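Local coordinates for protein p1 (Rice yellow mottle virus, PDB 6TY0) that suppresses RNA silencing in the host and takes part in virus spread, its amino-terminal part, described here, carrying a four-cysteine zinc site, at residues A16-V21 against A48-E53; I8-Q13 against K78-I83; V58-A63 against V86-V91; T2-L7 against R42-R47. All coordinates share one frame; numbering follows the deposited sequence.

Contact 1 (A16-V21 against A48-E53)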
loop_
_atom_site.group_PDB
_atom_site.type_symbol
_atom_site.label_atom_id
_atom_site.label_comp_id
_atom_site.label_asym_id
_atom_site.label_seq_id
_atom_site.Cartn_x
_atom_site.Cartn_y
_atom_site.Cartn_z
ATOM N N ALA A 16 2.052 31.745 7.077
ATOM C CA ALA A 16 1.696 32.677 8.156
ATOM C C ALA A 16 0.416 32.203 8.804
ATOM O O ALA A 16 0.328 32.113 10.022
ATOM C CB ALA A 16 1.522 34.095 7.604
ATOM N N LYS A 17 -0.560 31.848 7.980
ATOM C CA LYS A 17 -1.803 31.317 8.485
ATOM C C LYS A 17 -1.570 30.023 9.280
ATOM O O LYS A 17 -2.213 29.795 10.310
ATOM C CB LYS A 17 -2.780 31.073 7.351
ATOM C CG LYS A 17 -4.202 30.915 7.835
ATOM C CD LYS A 17 -5.174 30.805 6.671
ATOM C CE LYS A 17 -5.486 32.156 6.017
ATOM N NZ LYS A 17 -6.781 32.714 6.506
ATOM N N ALA A 18 -0.628 29.196 8.824
ATOM C CA ALA A 18 -0.351 27.929 9.507
ATOM C C ALA A 18 0.276 28.202 10.862
ATOM O O ALA A 18 -0.120 27.604 11.860
ATOM C CB ALA A 18 0.558 27.038 8.680
ATOM N N ASN A 19 1.266 29.077 10.901
ATOM C CA ASN A 19 1.795 29.490 12.197
ATOM C C ASN A 19 0.745 30.117 13.120
ATOM O O ASN A 19 0.694 29.780 14.298
ATOM C CB ASN A 19 3.028 30.356 12.034
ATOM C CG ASN A 19 4.217 29.536 11.574
ATOM O OD1 ASN A 19 4.061 28.596 10.800
ATOM N ND2 ASN A 19 5.394 29.853 12.076
ATOM N N ALA A 20 -0.153 30.926 12.567
ATOM C CA ALA A 20 -1.238 31.540 13.358
ATOM C C ALA A 20 -1.962 30.518 14.196
ATOM O O ALA A 20 -2.189 30.750 15.379
ATOM C CB ALA A 20 -2.244 32.284 12.470
ATOM N N VAL A 21 -2.346 29.392 13.603
ATOM C CA VAL A 21 -3.057 28.371 14.349
ATOM C C VAL A 21 -2.132 27.373 15.016
ATOM O O VAL A 21 -2.613 26.488 15.709
ATOM C CB VAL A 21 -4.133 27.645 13.505
ATOM C CG1 VAL A 21 -5.264 28.607 13.140
ATOM C CG2 VAL A 21 -3.554 26.978 12.252
ATOM N N ALA A 48 3.279 22.184 0.543
ATOM C CA ALA A 48 1.936 22.307 0.040
ATOM C C ALA A 48 1.220 23.450 0.734
ATOM O O ALA A 48 1.732 24.025 1.706
ATOM C CB ALA A 48 1.179 21.012 0.280
ATOM N N ASP A 49 0.002 23.719 0.279
ATOM C CA ASP A 49 -0.767 24.867 0.762
ATOM C C ASP A 49 -1.585 24.540 1.996
ATOM O O ASP A 49 -2.567 23.803 1.903
ATOM C CB ASP A 49 -1.747 25.349 -0.302
ATOM C CG ASP A 49 -1.052 26.069 -1.460
ATOM O OD1 ASP A 49 -0.016 26.762 -1.258
ATOM O OD2 ASP A 49 -1.568 25.897 -2.580
ATOM N N PHE A 50 -1.210 25.139 3.124
ATOM C CA PHE A 50 -1.996 24.985 4.332
ATOM C C PHE A 50 -3.377 25.573 4.086
ATOM O O PHE A 50 -3.523 26.622 3.496
ATOM C CB PHE A 50 -1.330 25.635 5.532
ATOM C CG PHE A 50 -2.202 25.622 6.760
ATOM C CD1 PHE A 50 -2.306 24.473 7.542
ATOM C CD2 PHE A 50 -2.938 26.747 7.128
ATOM C CE1 PHE A 50 -3.128 24.423 8.643
ATOM C CE2 PHE A 50 -3.753 26.705 8.254
ATOM C CZ PHE A 50 -3.845 25.544 9.010
ATOM N N ASN A 51 -4.398 24.876 4.515
ATOM C CA ASN A 51 -5.728 25.390 4.428
ATOM C C ASN A 51 -6.564 24.812 5.550
ATOM O O ASN A 51 -6.665 23.593 5.658
ATOM C CB ASN A 51 -6.344 24.997 3.109
ATOM C CG ASN A 51 -7.718 25.596 2.932
ATOM O OD1 ASN A 51 -8.596 25.460 3.779
ATOM N ND2 ASN A 51 -7.910 26.266 1.826
ATOM N N PRO A 52 -7.192 25.673 6.377
ATOM C CA PRO A 52 -7.789 25.172 7.626
ATOM C C PRO A 52 -9.043 24.373 7.487
ATOM O O PRO A 52 -9.445 23.761 8.449
ATOM C CB PRO A 52 -8.078 26.443 8.437
ATOM C CG PRO A 52 -8.027 27.557 7.449
ATOM C CD PRO A 52 -7.037 27.137 6.395
ATOM N N GLU A 53 -9.664 24.388 6.320
ATOM C CA GLU A 53 -10.930 23.692 6.077
ATOM C C GLU A 53 -10.882 22.553 5.061
ATOM O O GLU A 53 -11.924 21.969 4.790
ATOM C CB GLU A 53 -11.971 24.648 5.480
ATOM C CG GLU A 53 -12.229 25.898 6.261
ATOM C CD GLU A 53 -12.398 25.647 7.733
ATOM O OE1 GLU A 53 -13.075 24.659 8.155
ATOM O OE2 GLU A 53 -11.823 26.472 8.453
#
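Phe50 is the first residue along strand 45-51 to meet the helix, and its ring slides in against Ala18 and Val21. Ala18 lies over one face: its CB is 3.6 Å from Phe50 CG, and its CA stands 3.9 Å from the ring centroid, 19° off the normal, a CH-pi contact shifted toward the CD2 side of the rim. Three residues further round the helix, Val21 takes the far end of the same ring, with CG2 3.6 Å from Phe50 CZ on an oblique approach. CB of Phe50 points toward the helix, and CG opposite the backbone N (chi1 173°) brings the ring face up against Ala18.

This is the end of the sheet where helix 15-21, which follows strand 2-10 in the chain, packs beside strand 45-51, the two short axes 8.2 Å apart and inclined at 45°. No hydrogen bond links the two segments. Phe50 N is instead held by Thr14 OG1 just before the helix, and Ala18 also rests on Pro10, so the apolar patch continues onto strand 2-10.

Next comes Asn51, pointing away from the helix. Its OD1 accepts from Glu53 N at 3.0 Å, in the carbonyl plane, and closes an Asx turn where the chain rounds its corner. Pro52, between them, faces back to the helix: its CD is 4.1 Å from Lys17 CD, the two side chains crossing at about a right angle. The lysine chain bends at chi3 and chi4, so CD makes the contact and the amine turns away from the proline.

Contact 2 (I8-Q13 against K78-I83)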
loop_
_atom_site.group_PDB
_atom_site.type_symbol
_atom_site.label_atom_id
_atom_site.label_comp_id
_atom_site.label_asym_id
_atom_site.label_seq_id
_atom_site.Cartn_x
_atom_site.Cartn_y
_atom_site.Cartn_z
ATOM N N ILE A 8 5.123 16.932 5.131
ATOM C CA ILE A 8 4.521 18.041 4.389
ATOM C C ILE A 8 4.576 19.328 5.222
ATOM O O ILE A 8 4.109 19.344 6.360
ATOM C CB ILE A 8 3.089 17.695 4.027
ATOM C CG1 ILE A 8 3.097 16.497 3.062
ATOM C CG2 ILE A 8 2.389 18.876 3.383
ATOM C CD1 ILE A 8 1.791 15.790 3.074
ATOM N N ARG A 9 5.160 20.370 4.665
ATOM C CA ARG A 9 5.198 21.702 5.329
ATOM C C ARG A 9 4.573 22.781 4.414
ATOM O O ARG A 9 4.507 22.580 3.205
ATOM C CB ARG A 9 6.632 22.072 5.654
ATOM C CG ARG A 9 7.362 21.110 6.577
ATOM C CD ARG A 9 8.534 21.811 7.235
ATOM N NE ARG A 9 9.814 21.133 7.047
ATOM C CZ ARG A 9 10.523 21.124 5.911
ATOM N NH1 ARG A 9 10.063 21.720 4.817
ATOM N NH2 ARG A 9 11.695 20.491 5.860
ATOM N N PRO A 10 4.145 23.924 4.982
ATOM C CA PRO A 10 3.356 24.907 4.240
ATOM C C PRO A 10 4.203 25.619 3.186
ATOM O O PRO A 10 5.418 25.776 3.353
ATOM C CB PRO A 10 2.917 25.919 5.316
ATOM C CG PRO A 10 3.330 25.325 6.634
ATOM C CD PRO A 10 4.476 24.415 6.340
ATOM N N THR A 11 3.578 26.016 2.094
ATOM C CA THR A 11 4.264 26.921 1.122
ATOM C C THR A 11 4.463 28.284 1.770
ATOM O O THR A 11 3.820 28.569 2.779
ATOM C CB THR A 11 3.386 27.106 -0.102
ATOM O OG1 THR A 11 2.022 27.281 0.330
ATOM C CG2 THR A 11 3.453 25.868 -0.998
ATOM N N GLU A 12 5.332 29.132 1.210
ATOM C CA GLU A 12 5.490 30.523 1.725
ATOM C C GLU A 12 4.192 31.319 1.769
ATOM O O GLU A 12 3.961 32.065 2.688
ATOM C CB GLU A 12 6.518 31.298 0.914
ATOM C CG GLU A 12 7.929 30.781 1.111
ATOM C CD GLU A 12 8.961 31.556 0.301
ATOM O OE1 GLU A 12 8.615 32.621 -0.263
ATOM O OE2 GLU A 12 10.128 31.097 0.233
ATOM N N GLN A 13 3.315 31.098 0.811
ATOM C CA GLN A 13 2.089 31.855 0.704
ATOM C C GLN A 13 1.078 31.421 1.717
ATOM O O GLN A 13 0.029 32.056 1.836
ATOM C CB GLN A 13 1.427 31.655 -0.667
ATOM C CG GLN A 13 2.383 31.641 -1.846
ATOM C CD GLN A 13 2.945 30.247 -2.156
ATOM O OE1 GLN A 13 2.213 29.354 -2.595
ATOM N NE2 GLN A 13 4.249 30.064 -1.941
ATOM N N LYS A 78 -4.968 16.014 6.380
ATOM C CA LYS A 78 -5.788 17.106 6.874
ATOM C C LYS A 78 -5.063 18.410 6.774
ATOM O O LYS A 78 -3.900 18.502 7.125
ATOM C CB LYS A 78 -6.123 16.853 8.341
ATOM C CG LYS A 78 -7.120 15.750 8.523
ATOM C CD LYS A 78 -7.465 15.599 9.984
ATOM C CE LYS A 78 -8.620 14.629 10.113
ATOM N NZ LYS A 78 -8.827 14.261 11.535
ATOM N N TYR A 79 -5.786 19.427 6.324
ATOM C CA TYR A 79 -5.339 20.833 6.273
ATOM C C TYR A 79 -4.247 21.200 5.313
ATOM O O TYR A 79 -3.607 22.257 5.468
ATOM C CB TYR A 79 -4.949 21.355 7.674
ATOM C CG TYR A 79 -5.796 20.785 8.787
ATOM C CD1 TYR A 79 -7.188 20.914 8.811
ATOM C CD2 TYR A 79 -5.184 20.055 9.801
ATOM C CE1 TYR A 79 -7.940 20.344 9.861
ATOM C CE2 TYR A 79 -5.901 19.510 10.830
ATOM C CZ TYR A 79 -7.265 19.645 10.857
ATOM O OH TYR A 79 -7.869 19.018 11.925
ATOM N N PHE A 80 -3.937 20.306 4.387
ATOM C CA PHE A 80 -2.983 20.634 3.348
ATOM C C PHE A 80 -3.641 20.253 2.021
ATOM O O PHE A 80 -4.377 19.246 1.912
ATOM C CB PHE A 80 -1.649 19.939 3.520
ATOM C CG PHE A 80 -0.769 20.579 4.518
ATOM C CD1 PHE A 80 -0.070 21.701 4.207
ATOM C CD2 PHE A 80 -0.661 20.059 5.784
ATOM C CE1 PHE A 80 0.765 22.303 5.125
ATOM C CE2 PHE A 80 0.158 20.655 6.726
ATOM C CZ PHE A 80 0.878 21.773 6.396
ATOM N N THR A 81 -3.377 21.082 1.029
ATOM C CA THR A 81 -4.033 20.930 -0.238
ATOM C C THR A 81 -3.036 21.229 -1.382
ATOM O O THR A 81 -1.938 21.765 -1.146
ATOM C CB THR A 81 -5.327 21.787 -0.197
ATOM O OG1 THR A 81 -6.290 21.211 -1.072
ATOM C CG2 THR A 81 -5.064 23.257 -0.545
ATOM N N ASN A 82 -3.384 20.867 -2.626
ATOM C CA ASN A 82 -2.418 20.998 -3.753
ATOM C C ASN A 82 -1.090 20.350 -3.444
ATOM O O ASN A 82 -0.025 20.935 -3.664
ATOM C CB ASN A 82 -2.140 22.449 -4.107
ATOM C CG ASN A 82 -3.401 23.210 -4.416
ATOM O OD1 ASN A 82 -4.315 22.686 -5.065
ATOM N ND2 ASN A 82 -3.489 24.448 -3.908
ATOM N N ILE A 83 -1.147 19.139 -2.901
ATOM C CA ILE A 83 0.064 18.484 -2.479
ATOM C C ILE A 83 0.776 17.962 -3.758
ATOM O O ILE A 83 0.173 17.251 -4.546
ATOM C CB ILE A 83 -0.253 17.334 -1.503
ATOM C CG1 ILE A 83 -1.054 17.868 -0.273
ATOM C CG2 ILE A 83 1.052 16.695 -1.031
ATOM C CD1 ILE A 83 -1.586 16.778 0.660
#
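Pro10 and Phe80 have the closest CA atoms of the two segments, 7.7 Å apart, and no hydrogen bond runs between the backbones. Strands 2-10 and 80-81 are next-but-one neighbours in the mixed four-stranded sheet, with strand 45-51 between them, and they meet where the Phe80 side chain reaches across to Ile8 and to the backbone before Pro10.

The Ile8 and Phe80 side chains lie alongside each other, running opposite ways. Methyl CG2 of Ile8 lies over one face of the Phe80 ring, 3.9 Å from the centroid and 16° off the normal, a CH-pi contact set toward the CG and CD1 atoms. The isoleucine splits its work between two branches: with chi1 at -65°, CG1 is beside the backbone N and CG2 opposite it, so one arm takes the ring while the other carries CD1 to Ile83 CD1, 4.3 Å away. Ile8 and Ile83 both also touch Val77 of strand 70-77, and Phe80 touches Tyr23; the contact is buried on these sides by the second sheet and by the loop after helix 15-21.

The outer end of the ring runs up to the peptide link before Pro10. Phe80 CE1 is 3.9 Å from Arg9 C and meets the proline side chain at CB, 4.2 Å away. Because a proline nitrogen carries no hydrogen, no donor is buried where Phe80 CE1 comes within 3.8 Å of Pro10 N.

Contact 3 (V58-A63 against V86-V91)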
loop_
_atom_site.group_PDB
_atom_site.type_symbol
_atom_site.label_atom_id
_atom_site.label_comp_id
_atom_site.label_asym_id
_atom_site.label_seq_id
_atom_site.Cartn_x
_atom_site.Cartn_y
_atom_site.Cartn_z
ATOM N N VAL A 58 -2.339 13.042 -0.882
ATOM C CA VAL A 58 -0.978 12.894 -1.338
ATOM C C VAL A 58 -0.986 11.581 -2.138
ATOM O O VAL A 58 -1.568 10.588 -1.706
ATOM C CB VAL A 58 0.063 12.882 -0.201
ATOM C CG1 VAL A 58 -0.113 11.724 0.761
ATOM C CG2 VAL A 58 1.463 12.872 -0.790
ATOM N N SER A 59 -0.449 11.615 -3.335
ATOM C CA SER A 59 -0.360 10.384 -4.136
ATOM C C SER A 59 1.086 10.023 -4.357
ATOM O O SER A 59 1.960 10.900 -4.538
ATOM C CB SER A 59 -1.066 10.571 -5.476
ATOM O OG SER A 59 -0.291 11.410 -6.313
ATOM N N VAL A 60 1.365 8.736 -4.318
ATOM C CA VAL A 60 2.722 8.293 -4.501
ATOM C C VAL A 60 2.673 7.181 -5.522
ATOM O O VAL A 60 2.007 6.173 -5.309
ATOM C CB VAL A 60 3.356 7.831 -3.184
ATOM C CG1 VAL A 60 4.833 7.491 -3.358
ATOM C CG2 VAL A 60 3.200 8.896 -2.096
ATOM N N SER A 61 3.382 7.397 -6.627
ATOM C CA SER A 61 3.470 6.475 -7.729
ATOM C C SER A 61 4.865 5.917 -7.828
ATOM O O SER A 61 5.850 6.642 -7.743
ATOM C CB SER A 61 3.185 7.204 -9.060
ATOM O OG SER A 61 1.932 7.863 -8.945
ATOM N N PHE A 62 4.939 4.634 -8.117
ATOM C CA PHE A 62 6.215 3.967 -8.406
ATOM C C PHE A 62 6.124 3.359 -9.797
ATOM O O PHE A 62 5.119 2.751 -10.157
ATOM C CB PHE A 62 6.493 2.844 -7.412
ATOM C CG PHE A 62 6.518 3.274 -5.984
ATOM C CD1 PHE A 62 5.347 3.581 -5.312
ATOM C CD2 PHE A 62 7.700 3.339 -5.300
ATOM C CE1 PHE A 62 5.358 3.946 -3.981
ATOM C CE2 PHE A 62 7.741 3.701 -3.964
ATOM C CZ PHE A 62 6.566 3.996 -3.291
ATOM N N ALA A 63 7.159 3.538 -10.593
ATOM C CA ALA A 63 7.213 2.843 -11.896
ATOM C C ALA A 63 8.659 2.494 -12.230
ATOM O O ALA A 63 9.524 3.356 -12.065
ATOM C CB ALA A 63 6.660 3.752 -12.963
ATOM N N VAL A 86 3.989 12.640 -5.900
ATOM C CA VAL A 86 5.336 12.084 -5.718
ATOM C C VAL A 86 5.492 10.953 -6.716
ATOM O O VAL A 86 4.616 10.092 -6.827
ATOM C CB VAL A 86 5.531 11.516 -4.308
ATOM C CG1 VAL A 86 6.955 10.943 -4.137
ATOM C CG2 VAL A 86 5.218 12.596 -3.277
ATOM N N HIS A 87 6.599 10.959 -7.429
ATOM C CA HIS A 87 6.874 9.996 -8.502
ATOM C C HIS A 87 8.211 9.380 -8.273
ATOM O O HIS A 87 9.188 10.080 -8.175
ATOM C CB HIS A 87 6.942 10.705 -9.851
ATOM C CG HIS A 87 5.614 11.156 -10.322
ATOM N ND1 HIS A 87 4.588 10.273 -10.554
ATOM C CD2 HIS A 87 5.124 12.386 -10.577
ATOM C CE1 HIS A 87 3.515 10.942 -10.934
ATOM N NE2 HIS A 87 3.820 12.223 -10.972
ATOM N N PHE A 88 8.243 8.066 -8.150
ATOM C CA PHE A 88 9.498 7.331 -8.109
ATOM C C PHE A 88 9.586 6.574 -9.407
ATOM O O PHE A 88 8.991 5.502 -9.556
ATOM C CB PHE A 88 9.510 6.371 -6.920
ATOM C CG PHE A 88 9.629 7.077 -5.610
ATOM C CD1 PHE A 88 10.784 7.776 -5.303
ATOM C CD2 PHE A 88 8.589 7.093 -4.722
ATOM C CE1 PHE A 88 10.889 8.466 -4.101
ATOM C CE2 PHE A 88 8.670 7.798 -3.527
ATOM C CZ PHE A 88 9.835 8.474 -3.205
ATOM N N ASP A 89 10.300 7.179 -10.358
ATOM C CA ASP A 89 10.656 6.539 -11.631
ATOM C C ASP A 89 12.051 5.973 -11.463
ATOM O O ASP A 89 13.023 6.698 -11.576
ATOM C CB ASP A 89 10.584 7.547 -12.787
ATOM C CG ASP A 89 9.164 8.099 -12.970
ATOM O OD1 ASP A 89 8.235 7.299 -13.093
ATOM O OD2 ASP A 89 8.981 9.318 -12.936
ATOM N N VAL A 90 12.138 4.677 -11.170
ATOM C CA VAL A 90 13.379 4.105 -10.713
ATOM C C VAL A 90 13.585 2.759 -11.370
ATOM O O VAL A 90 12.745 2.308 -12.102
ATOM C CB VAL A 90 13.334 3.925 -9.180
ATOM C CG1 VAL A 90 13.134 5.269 -8.498
ATOM C CG2 VAL A 90 12.246 2.934 -8.773
ATOM N N VAL A 91 14.729 2.149 -11.120
ATOM C CA VAL A 91 14.997 0.776 -11.546
ATOM C C VAL A 91 14.578 -0.098 -10.383
ATOM O O VAL A 91 15.080 0.069 -9.261
ATOM C CB VAL A 91 16.481 0.550 -11.931
ATOM C CG1 VAL A 91 16.724 -0.888 -12.321
ATOM C CG2 VAL A 91 16.898 1.505 -13.049
HETATM O O HOH W 1 1.822 10.280 -7.675
HETATM O O HOH W 2 6.003 7.251 -11.057
#
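Phe88 pairs with Phe62 across two parallel strands, and its side chain runs alongside its partner in the same direction. CB starts 3.8 Å from Ser61 O and almost as close to Phe62 CD2. Further out, CD2 sits over one face of the Phe62 ring, 3.6 Å from Phe62 CE2; the planes are 30° apart and so far offset that the rings barely overlap. CE2 then meets Val60 CG1 at 3.9 Å, the methyl arriving at the ring edge, and at the tip CZ packs on Arg42 O.

Beneath these side chains the parallel ladder is regular, five backbone bonds running from Val86 N to Ser59 O up to Val90 N to Ala63 O. On the opposite face a water bridges Ser59 OG and Ser61 OG, 2.8 and 2.7 Å away, and donates to Val86 O at 2.9 Å.

Strand 54-64 is the middle of this three-stranded sheet, with 86-90 on one side and antiparallel 70-77 on the other. Leu4 of strand 2-10 packs on Val60 and Phe88, while Trp36 and His32 meet the Phe62 ring. Cys64, at the end of strand 54-64, and Cys92, two residues after strand 86-90, are two of the four zinc ligands.

Contact 4 (T2-L7 against R42-R47)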
loop_
_atom_site.group_PDB
_atom_site.type_symbol
_atom_site.label_atom_id
_atom_site.label_comp_id
_atom_site.label_asym_id
_atom_site.label_seq_id
_atom_site.Cartn_x
_atom_site.Cartn_y
_atom_site.Cartn_z
ATOM N N THR A 2 7.345 -2.049 3.539
ATOM C CA THR A 2 8.253 -0.984 3.949
ATOM C C THR A 2 7.440 0.312 4.058
ATOM O O THR A 2 6.660 0.625 3.168
ATOM C CB THR A 2 9.402 -0.765 2.939
ATOM O OG1 THR A 2 10.091 -1.995 2.683
ATOM C CG2 THR A 2 10.407 0.316 3.440
ATOM N N ARG A 3 7.609 1.043 5.156
ATOM C CA ARG A 3 6.926 2.316 5.357
ATOM C C ARG A 3 7.695 3.418 4.616
ATOM O O ARG A 3 8.918 3.502 4.710
ATOM C CB ARG A 3 6.883 2.649 6.835
ATOM C CG ARG A 3 6.045 3.850 7.204
ATOM C CD ARG A 3 6.406 4.290 8.624
ATOM N NE ARG A 3 6.113 3.269 9.647
ATOM C CZ ARG A 3 5.097 3.306 10.525
ATOM N NH1 ARG A 3 4.208 4.309 10.524
ATOM N NH2 ARG A 3 4.965 2.336 11.423
ATOM N N LEU A 4 6.999 4.210 3.814
ATOM C CA LEU A 4 7.595 5.446 3.267
ATOM C C LEU A 4 6.906 6.649 3.924
ATOM O O LEU A 4 5.716 6.854 3.740
ATOM C CB LEU A 4 7.389 5.520 1.769
ATOM C CG LEU A 4 8.049 6.745 1.148
ATOM C CD1 LEU A 4 9.449 6.392 0.699
ATOM C CD2 LEU A 4 7.230 7.242 -0.017
ATOM N N GLU A 5 7.666 7.408 4.703
ATOM C CA GLU A 5 7.203 8.597 5.361
ATOM C C GLU A 5 7.268 9.816 4.443
ATOM O O GLU A 5 8.246 10.003 3.713
ATOM C CB GLU A 5 8.073 8.892 6.594
ATOM C CG GLU A 5 8.113 7.761 7.612
ATOM C CD GLU A 5 8.428 8.220 9.040
ATOM O OE1 GLU A 5 8.890 9.370 9.241
ATOM O OE2 GLU A 5 8.211 7.408 9.971
ATOM N N VAL A 6 6.239 10.641 4.518
ATOM C CA VAL A 6 6.146 11.865 3.742
ATOM C C VAL A 6 5.911 13.044 4.683
ATOM O O VAL A 6 4.953 13.044 5.446
ATOM C CB VAL A 6 4.966 11.822 2.779
ATOM C CG1 VAL A 6 4.910 13.097 1.956
ATOM C CG2 VAL A 6 5.073 10.592 1.880
ATOM N N LEU A 7 6.834 14.001 4.668
ATOM C CA LEU A 7 6.749 15.206 5.514
ATOM C C LEU A 7 6.184 16.310 4.663
ATOM O O LEU A 7 6.665 16.550 3.547
ATOM C CB LEU A 7 8.121 15.610 6.013
ATOM C CG LEU A 7 8.203 16.891 6.854
ATOM C CD1 LEU A 7 7.492 16.754 8.190
ATOM C CD2 LEU A 7 9.678 17.193 7.081
ATOM N N ARG A 42 13.337 7.279 -1.442
ATOM C CA ARG A 42 13.628 7.830 -0.125
ATOM C C ARG A 42 12.463 8.666 0.326
ATOM O O ARG A 42 11.770 9.265 -0.501
ATOM C CB ARG A 42 14.887 8.717 -0.175
ATOM C CG ARG A 42 16.137 7.953 -0.576
ATOM C CD ARG A 42 17.293 8.847 -0.992
ATOM N NE ARG A 42 18.483 8.015 -1.093
ATOM C CZ ARG A 42 19.179 7.534 -0.053
ATOM N NH1 ARG A 42 18.843 7.822 1.209
ATOM N NH2 ARG A 42 20.237 6.757 -0.277
ATOM N N ASP A 43 12.306 8.745 1.640
ATOM C CA ASP A 43 11.224 9.527 2.268
ATOM C C ASP A 43 11.243 10.960 1.743
ATOM O O ASP A 43 12.230 11.637 1.902
ATOM C CB ASP A 43 11.386 9.539 3.789
ATOM C CG ASP A 43 11.198 8.178 4.403
ATOM O OD1 ASP A 43 10.485 7.345 3.818
ATOM O OD2 ASP A 43 11.745 7.938 5.485
ATOM N N PRO A 44 10.176 11.395 1.058
ATOM C CA PRO A 44 10.157 12.754 0.551
ATOM C C PRO A 44 9.709 13.802 1.557
ATOM O O PRO A 44 8.969 13.503 2.519
ATOM C CB PRO A 44 9.107 12.713 -0.540
ATOM C CG PRO A 44 8.200 11.631 -0.143
ATOM C CD PRO A 44 9.045 10.615 0.558
ATOM N N SER A 45 10.104 15.027 1.246
ATOM C CA SER A 45 9.786 16.214 1.999
ATOM C C SER A 45 9.188 17.235 1.022
ATOM O O SER A 45 9.819 17.574 0.024
ATOM C CB SER A 45 11.061 16.731 2.630
ATOM O OG SER A 45 10.783 17.841 3.450
ATOM N N LEU A 46 7.951 17.658 1.266
ATOM C CA LEU A 46 7.152 18.404 0.296
ATOM C C LEU A 46 6.612 19.696 0.895
ATOM O O LEU A 46 6.475 19.813 2.128
ATOM C CB LEU A 46 5.940 17.609 -0.126
ATOM C CG LEU A 46 6.120 16.164 -0.643
ATOM C CD1 LEU A 46 4.757 15.556 -0.790
ATOM C CD2 LEU A 46 6.894 16.103 -1.970
ATOM N N ARG A 47 6.257 20.634 0.010
ATOM C CA ARG A 47 5.643 21.886 0.385
ATOM C C ARG A 47 4.299 21.895 -0.250
ATOM O O ARG A 47 4.173 21.643 -1.451
ATOM C CB ARG A 47 6.438 23.083 -0.155
ATOM C CG ARG A 47 7.758 23.297 0.523
ATOM C CD ARG A 47 7.591 24.163 1.752
ATOM N NE ARG A 47 8.817 24.146 2.533
ATOM C CZ ARG A 47 8.938 24.602 3.776
ATOM N NH1 ARG A 47 7.905 25.146 4.417
ATOM N NH2 ARG A 47 10.111 24.514 4.382
#
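Two torsions bring Asp43 and Leu4 past each other: chi1 of -66° sets the carboxylate of Asp43 beside its own backbone N, and chi1 of -177° sends Leu4 CG beside its carbonyl carbon, the two side chains running in opposite directions. Leu4 CD1 ends 3.4 Å from Asp43 OD1. This is the start of the parallel pairing of strands 2-10 and 45-51 in the mixed sheet, before the regular ladder forms. In register, Glu5 N would look for the carbonyl of Arg42; it takes Asp43 OD1 instead, at 3.0 Å, meeting the oxygen from above the carboxylate plane, 67° out of it. The carboxylates of Glu5 and Asp43 lie near one another without contact, which may slightly disfavour charge on both.

Pro44 explains the missing rung on the other side of Glu5: it has no N-H for Glu5 O, and its CD sits there at 3.3 Å. The ring lies against both Leu4 and Val6, its CD near Leu4 CD2 and its CG near Val6 CG2. The other Val6 methyl, CG1, meets Leu46 CD1 at 3.7 Å. Leu4 and Leu46 go on to touch Phe88 and Val86 of strand 86-90, so this face looks onto the second sheet; strand 26-32 pairs along the other edge of 2-7.

True pairing begins at Leu7 with Ser45. Leu7 N donates to Pro44 O at 3.1 Å, and Leu46 N returns a bond to Leu7 O at 2.8 Å. On the face turned from Val6, Leu7 CD2 packs against Ser45 OG at 3.9 Å.

In the fold
Contacts 2 and 4 lie within the four-stranded sheet, sharing strand 2-10, and contact 1 sets helix 15-21 against its strand 45-51, which contact 4 also uses; contact 3 lies in the three-stranded sheet. Along the chain contact 1 is nested inside the loop closed by contact 2, contacts 1 and 4 both close before contact 3 opens, and contact 2 crosses contacts 3 and 4. Centres of contacts 1 and 2 are about 7 Å apart, those of 1 and 3 about 27 Å, the latter nearer the zinc. Contacts 3 and 4, about 11 Å between centres, meet through Leu4, Leu46, Val86 and Phe88, and Ile83 of contact 2 touches both, so the sheets share one apolar layer.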